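Local coordinates for protein glutamyl-tRNA(Gln) amidotransferase subunit B, mitochondrial (Saccharomyces cerevisiae, PDB 4N0H) that serves as the B subunit of the mitochondrial three-subunit GatFAB-type amidotransferase and carries a GatB/GatE-family catalytic domain, at residues B[32-37]-B[51-56]; B[176-181]-B[185-190]. All coordinates share one frame; numbering follows the deposited sequence.

Contact 1 of 2, residues B[32-37]-B[51-56]; sequences SQSTNS and YYDIAL
S34 and D53 join two parts of the long loop between strand 14-23 and helix 65-78 in the GatB/GatE catalytic domain: the irregular 32-37 piece meets 51-56, where a type I beta turn runs from Y52 to A55. The polar part of the contact is a single side-chain hydrogen bond, S34 OG to D53 OD2 at 2.6 Å. The hydroxyl reaches the carboxylate oxygen on its syn side, 16° out of the carboxylate plane. With chi1 at 47°, S34 OG sits between its own backbone N and carbonyl carbon and is thereby turned to the aspartate. D53 OD2 is also gripped by a salt bridge from K29 and by the backbone N of S50, while OD1 is taken by N166. With both oxygens engaged, the carboxylate has little freedom to rotate. The turn itself is closed by A55 N bonding to Y52 O at 2.8 Å. Just before the turn, the ring of Y51 makes an edge-to-face pair with W135 of the subunit F chain, which places this loop at a subunit interface. The apolar part is van der Waals contact by S32, whose hydroxyl bonds to S50 OG and which sets its CB against both Y52 and D53: 3.9 Å from Y52 CD2, obliquely to that ring, and 3.6 Å from D53 OD1.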
loop_
_atom_site.group_PDB
_atom_site.type_symbol
_atom_site.label_atom_id
_atom_site.label_comp_id
_atom_site.label_asym_id
_atom_site.label_seq_id
_atom_site.Cartn_x
_atom_site.Cartn_y
_atom_site.Cartn_z
ATOM N N SER B 32 -15.217 4.026 -3.588
ATOM C CA SER B 32 -15.732 3.086 -4.572
ATOM C C SER B 32 -16.988 3.702 -5.168
ATOM O O SER B 32 -17.650 4.512 -4.518
ATOM C CB SER B 32 -16.076 1.752 -3.907
ATOM O OG SER B 32 -16.730 0.881 -4.815
ATOM N N GLN B 33 -17.326 3.328 -6.396
ATOM C CA GLN B 33 -18.516 3.892 -7.031
ATOM C C GLN B 33 -19.787 3.075 -6.780
ATOM O O GLN B 33 -20.802 3.264 -7.452
ATOM C CB GLN B 33 -18.289 4.129 -8.528
ATOM C CG GLN B 33 -17.398 5.333 -8.820
ATOM C CD GLN B 33 -17.956 6.620 -8.220
ATOM O OE1 GLN B 33 -19.061 7.052 -8.557
ATOM N NE2 GLN B 33 -17.199 7.229 -7.319
ATOM N N SER B 34 -19.729 2.173 -5.807
ATOM C CA SER B 34 -20.921 1.448 -5.379
ATOM C C SER B 34 -21.943 2.416 -4.788
ATOM O O SER B 34 -21.600 3.523 -4.359
ATOM C CB SER B 34 -20.554 0.357 -4.366
ATOM O OG SER B 34 -19.678 0.869 -3.372
ATOM N N THR B 35 -23.201 1.995 -4.763
ATOM C CA THR B 35 -24.295 2.876 -4.391
ATOM C C THR B 35 -24.272 3.287 -2.921
ATOM O O THR B 35 -24.099 2.456 -2.030
ATOM C CB THR B 35 -25.655 2.221 -4.718
ATOM O OG1 THR B 35 -25.721 1.955 -6.125
ATOM C CG2 THR B 35 -26.816 3.127 -4.310
ATOM N N ASN B 36 -24.439 4.584 -2.687
ATOM C CA ASN B 36 -24.644 5.115 -1.348
ATOM C C ASN B 36 -26.146 5.183 -1.100
ATOM O O ASN B 36 -26.803 6.136 -1.502
ATOM C CB ASN B 36 -24.003 6.502 -1.235
ATOM C CG ASN B 36 -24.240 7.159 0.114
ATOM O OD1 ASN B 36 -24.656 6.511 1.075
ATOM N ND2 ASN B 36 -23.968 8.459 0.192
ATOM N N SER B 37 -26.686 4.162 -0.439
ATOM C CA SER B 37 -28.134 4.004 -0.332
ATOM C C SER B 37 -28.786 4.867 0.744
ATOM O O SER B 37 -28.270 5.001 1.853
ATOM C CB SER B 37 -28.500 2.537 -0.105
ATOM O OG SER B 37 -29.907 2.373 -0.046
ATOM N N TYR B 51 -16.274 -5.009 -5.025
ATOM C CA TYR B 51 -15.125 -5.812 -4.637
ATOM C C TYR B 51 -14.316 -5.072 -3.577
ATOM O O TYR B 51 -13.851 -5.672 -2.605
ATOM C CB TYR B 51 -14.237 -6.125 -5.848
ATOM C CG TYR B 51 -14.917 -6.906 -6.955
ATOM C CD1 TYR B 51 -15.885 -7.870 -6.673
ATOM C CD2 TYR B 51 -14.590 -6.680 -8.284
ATOM C CE1 TYR B 51 -16.503 -8.586 -7.693
ATOM C CE2 TYR B 51 -15.198 -7.379 -9.305
ATOM C CZ TYR B 51 -16.151 -8.330 -9.010
ATOM O OH TYR B 51 -16.742 -9.018 -10.043
ATOM N N TYR B 52 -14.156 -3.763 -3.762
ATOM C CA TYR B 52 -13.406 -2.953 -2.801
ATOM C C TYR B 52 -14.087 -2.880 -1.435
ATOM O O TYR B 52 -13.417 -2.940 -0.407
ATOM C CB TYR B 52 -13.165 -1.532 -3.325
ATOM C CG TYR B 52 -12.590 -0.611 -2.271
ATOM C CD1 TYR B 52 -11.229 -0.607 -1.992
ATOM C CD2 TYR B 52 -13.413 0.239 -1.541
ATOM C CE1 TYR B 52 -10.701 0.224 -1.012
ATOM C CE2 TYR B 52 -12.900 1.066 -0.561
ATOM C CZ TYR B 52 -11.546 1.061 -0.307
ATOM O OH TYR B 52 -11.044 1.894 0.666
ATOM N N ASP B 53 -15.411 -2.735 -1.427
ATOM C CA ASP B 53 -16.155 -2.627 -0.169
ATOM C C ASP B 53 -15.966 -3.877 0.698
ATOM O O ASP B 53 -15.989 -3.805 1.926
ATOM C CB ASP B 53 -17.649 -2.399 -0.427
ATOM C CG ASP B 53 -17.943 -1.043 -1.046
ATOM O OD1 ASP B 53 -17.092 -0.132 -0.956
ATOM O OD2 ASP B 53 -19.038 -0.890 -1.628
ATOM N N ILE B 54 -15.779 -5.022 0.049
ATOM C CA ILE B 54 -15.590 -6.285 0.756
ATOM C C ILE B 54 -14.093 -6.512 1.029
ATOM O O ILE B 54 -13.690 -7.528 1.612
ATOM C CB ILE B 54 -16.239 -7.455 -0.032
ATOM C CG1 ILE B 54 -17.665 -7.080 -0.444
ATOM C CG2 ILE B 54 -16.274 -8.749 0.784
ATOM C CD1 ILE B 54 -18.580 -6.813 0.733
ATOM N N ALA B 55 -13.281 -5.541 0.617
ATOM C CA ALA B 55 -11.825 -5.586 0.796
ATOM C C ALA B 55 -11.185 -6.843 0.203
ATOM O O ALA B 55 -10.280 -7.430 0.794
ATOM C CB ALA B 55 -11.450 -5.426 2.271
ATOM N N LEU B 56 -11.666 -7.252 -0.967
ATOM C CA LEU B 56 -11.095 -8.400 -1.671
ATOM C C LEU B 56 -9.613 -8.145 -1.949
ATOM O O LEU B 56 -9.224 -7.007 -2.194
ATOM C CB LEU B 56 -11.846 -8.637 -2.981
ATOM C CG LEU B 56 -12.965 -9.686 -2.975
ATOM C CD1 LEU B 56 -13.697 -9.733 -1.651
ATOM C CD2 LEU B 56 -13.940 -9.444 -4.116
#

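Contact 2 of 2, residues B[176-181]-B[185-190]; sequences PDFSDI and RAFIKK
F178 drives the edge of its ring into the face of F187, a T-shaped pair with centroids 5.3 Å apart and planes at 84°. The leading atom is F178 CZ, which stands 3.5 Å from F187 CG and therefore meets the face at its root; its neighbour CE1 touches F187 CB at 3.6 Å, with that methylene in the plane of the F178 ring. The two side chains thus cross at about a right angle. F187 extends from the helix with CG anti to the backbone N (chi1 -179°), which presents the face of the ring to F178. Beside the aromatic pair, the backbone supplies one bond: R185 N donates to I181 O at 3.2 Å. This is the i to i+4 spacing of an alpha helix, and it links I181 to R185 across one helical turn. Q183 adds to this junction, its OE1 accepting from the backbone N of both S179 and D180. D177 and F178 both face C16 in a classic beta bulge. Both phenylalanines rest on L18 of strand 14-23 and I133 of strand 130-142, whereas I181 and R185 pack against I236 of helix 232-248, so helix 181-197 is held between sheet and helix.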
loop_
_atom_site.group_PDB
_atom_site.type_symbol
_atom_site.label_atom_id
_atom_site.label_comp_id
_atom_site.label_asym_id
_atom_site.label_seq_id
_atom_site.Cartn_x
_atom_site.Cartn_y
_atom_site.Cartn_z
ATOM N N PRO B 176 -13.705 24.385 21.911
ATOM C CA PRO B 176 -14.506 24.282 23.138
ATOM C C PRO B 176 -15.201 25.596 23.503
ATOM O O PRO B 176 -15.019 26.091 24.614
ATOM C CB PRO B 176 -13.464 23.933 24.211
ATOM C CG PRO B 176 -12.266 23.448 23.460
ATOM C CD PRO B 176 -12.267 24.207 22.177
ATOM N N ASP B 177 -15.999 26.138 22.587
ATOM C CA ASP B 177 -16.587 27.462 22.767
ATOM C C ASP B 177 -17.952 27.456 23.453
ATOM O O ASP B 177 -18.501 28.515 23.749
ATOM C CB ASP B 177 -16.685 28.190 21.424
ATOM C CG ASP B 177 -15.355 28.760 20.972
ATOM O OD1 ASP B 177 -14.349 28.560 21.685
ATOM O OD2 ASP B 177 -15.316 29.402 19.899
ATOM N N PHE B 178 -18.501 26.274 23.705
ATOM C CA PHE B 178 -19.816 26.176 24.329
ATOM C C PHE B 178 -19.752 26.368 25.840
ATOM O O PHE B 178 -19.033 25.652 26.536
ATOM C CB PHE B 178 -20.479 24.839 23.999
ATOM C CG PHE B 178 -20.804 24.669 22.546
ATOM C CD1 PHE B 178 -21.991 25.159 22.030
ATOM C CD2 PHE B 178 -19.923 24.023 21.696
ATOM C CE1 PHE B 178 -22.294 25.007 20.693
ATOM C CE2 PHE B 178 -20.220 23.867 20.357
ATOM C CZ PHE B 178 -21.410 24.358 19.855
ATOM N N SER B 179 -20.509 27.340 26.337
ATOM C CA SER B 179 -20.594 27.594 27.770
ATOM C C SER B 179 -21.970 27.209 28.309
ATOM O O SER B 179 -22.082 26.591 29.367
ATOM C CB SER B 179 -20.286 29.062 28.078
ATOM O OG SER B 179 -21.054 29.933 27.264
ATOM N N ASP B 180 -23.015 27.573 27.571
ATOM C CA ASP B 180 -24.380 27.237 27.956
ATOM C C ASP B 180 -24.876 26.026 27.179
ATOM O O ASP B 180 -24.352 25.700 26.113
ATOM C CB ASP B 180 -25.316 28.425 27.730
ATOM N N ILE B 181 -25.890 25.363 27.722
ATOM C CA ILE B 181 -26.463 24.184 27.091
ATOM C C ILE B 181 -27.450 24.611 26.004
ATOM O O ILE B 181 -27.734 23.860 25.068
ATOM C CB ILE B 181 -27.151 23.264 28.129
ATOM C CG1 ILE B 181 -26.232 23.023 29.334
ATOM C CG2 ILE B 181 -27.546 21.938 27.501
ATOM C CD1 ILE B 181 -26.456 23.979 30.512
ATOM N N ARG B 185 -27.727 23.249 21.906
ATOM C CA ARG B 185 -28.973 22.960 21.202
ATOM C C ARG B 185 -29.152 23.825 19.953
ATOM O O ARG B 185 -29.551 23.327 18.898
ATOM C CB ARG B 185 -30.177 23.120 22.140
ATOM C CG ARG B 185 -31.518 23.168 21.420
ATOM C CD ARG B 185 -32.702 23.099 22.387
ATOM N NE ARG B 185 -33.032 21.722 22.749
ATOM C CZ ARG B 185 -32.919 21.218 23.974
ATOM N NH1 ARG B 185 -32.492 21.980 24.974
ATOM N NH2 ARG B 185 -33.243 19.950 24.202
ATOM N N ALA B 186 -28.850 25.116 20.074
ATOM C CA ALA B 186 -29.006 26.048 18.961
ATOM C C ALA B 186 -28.025 25.758 17.825
ATOM O O ALA B 186 -28.353 25.932 16.651
ATOM C CB ALA B 186 -28.850 27.484 19.442
ATOM N N PHE B 187 -26.820 25.319 18.179
ATOM C CA PHE B 187 -25.794 25.008 17.186
ATOM C C PHE B 187 -26.162 23.772 16.365
ATOM O O PHE B 187 -26.097 23.789 15.137
ATOM C CB PHE B 187 -24.440 24.805 17.866
ATOM C CG PHE B 187 -23.321 24.494 16.913
ATOM C CD1 PHE B 187 -22.578 25.515 16.342
ATOM C CD2 PHE B 187 -23.005 23.181 16.594
ATOM C CE1 PHE B 187 -21.543 25.232 15.465
ATOM C CE2 PHE B 187 -21.974 22.890 15.717
ATOM C CZ PHE B 187 -21.243 23.915 15.150
ATOM N N ILE B 188 -26.530 22.698 17.057
ATOM C CA ILE B 188 -26.931 21.457 16.407
ATOM C C ILE B 188 -28.096 21.711 15.459
ATOM O O ILE B 188 -28.124 21.203 14.340
ATOM C CB ILE B 188 -27.329 20.394 17.447
ATOM C CG1 ILE B 188 -26.115 20.008 18.295
ATOM C CG2 ILE B 188 -27.920 19.170 16.769
ATOM C CD1 ILE B 188 -26.435 19.039 19.407
ATOM N N LYS B 189 -29.043 22.527 15.912
ATOM C CA LYS B 189 -30.208 22.887 15.113
ATOM C C LYS B 189 -29.810 23.622 13.835
ATOM O O LYS B 189 -30.289 23.294 12.751
ATOM C CB LYS B 189 -31.156 23.761 15.936
ATOM C CG LYS B 189 -32.527 23.957 15.318
ATOM C CD LYS B 189 -33.251 25.129 15.972
ATOM C CE LYS B 189 -34.760 24.993 15.851
ATOM N NZ LYS B 189 -35.280 23.897 16.719
ATOM N N LYS B 190 -28.933 24.613 13.965
ATOM C CA LYS B 190 -28.502 25.394 12.808
ATOM C C LYS B 190 -27.591 24.584 11.887
ATOM O O LYS B 190 -27.658 24.714 10.664
ATOM C CB LYS B 190 -27.803 26.690 13.235
ATOM C CG LYS B 190 -27.450 27.595 12.061
ATOM C CD LYS B 190 -26.851 28.922 12.508
ATOM C CE LYS B 190 -27.817 29.698 13.381
ATOM N NZ LYS B 190 -27.516 31.159 13.406
#

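From the N terminus, strand 14-23 leads into the long loop where contact 1 joins 32-37 to 51-56, closing a span of 13 residues without helix or strand. Helix 65-78 and several sheet strands follow before strand 168-174 runs into contact 2, a short closure over three helical residues. They run in series, neither nesting nor crossing. The centres of contact 1 and contact 2 lie about 36 Å apart, on opposite sides of the chain's centre, their nearest atoms about 19 Å apart. Strand 14-23 relates them: it precedes contact 1, and its C16, L18 and I20 touch the phenylalanines of contact 2. Contact 1 borders other subunits; contact 2 folds the 176-181 loop onto helix 181-197.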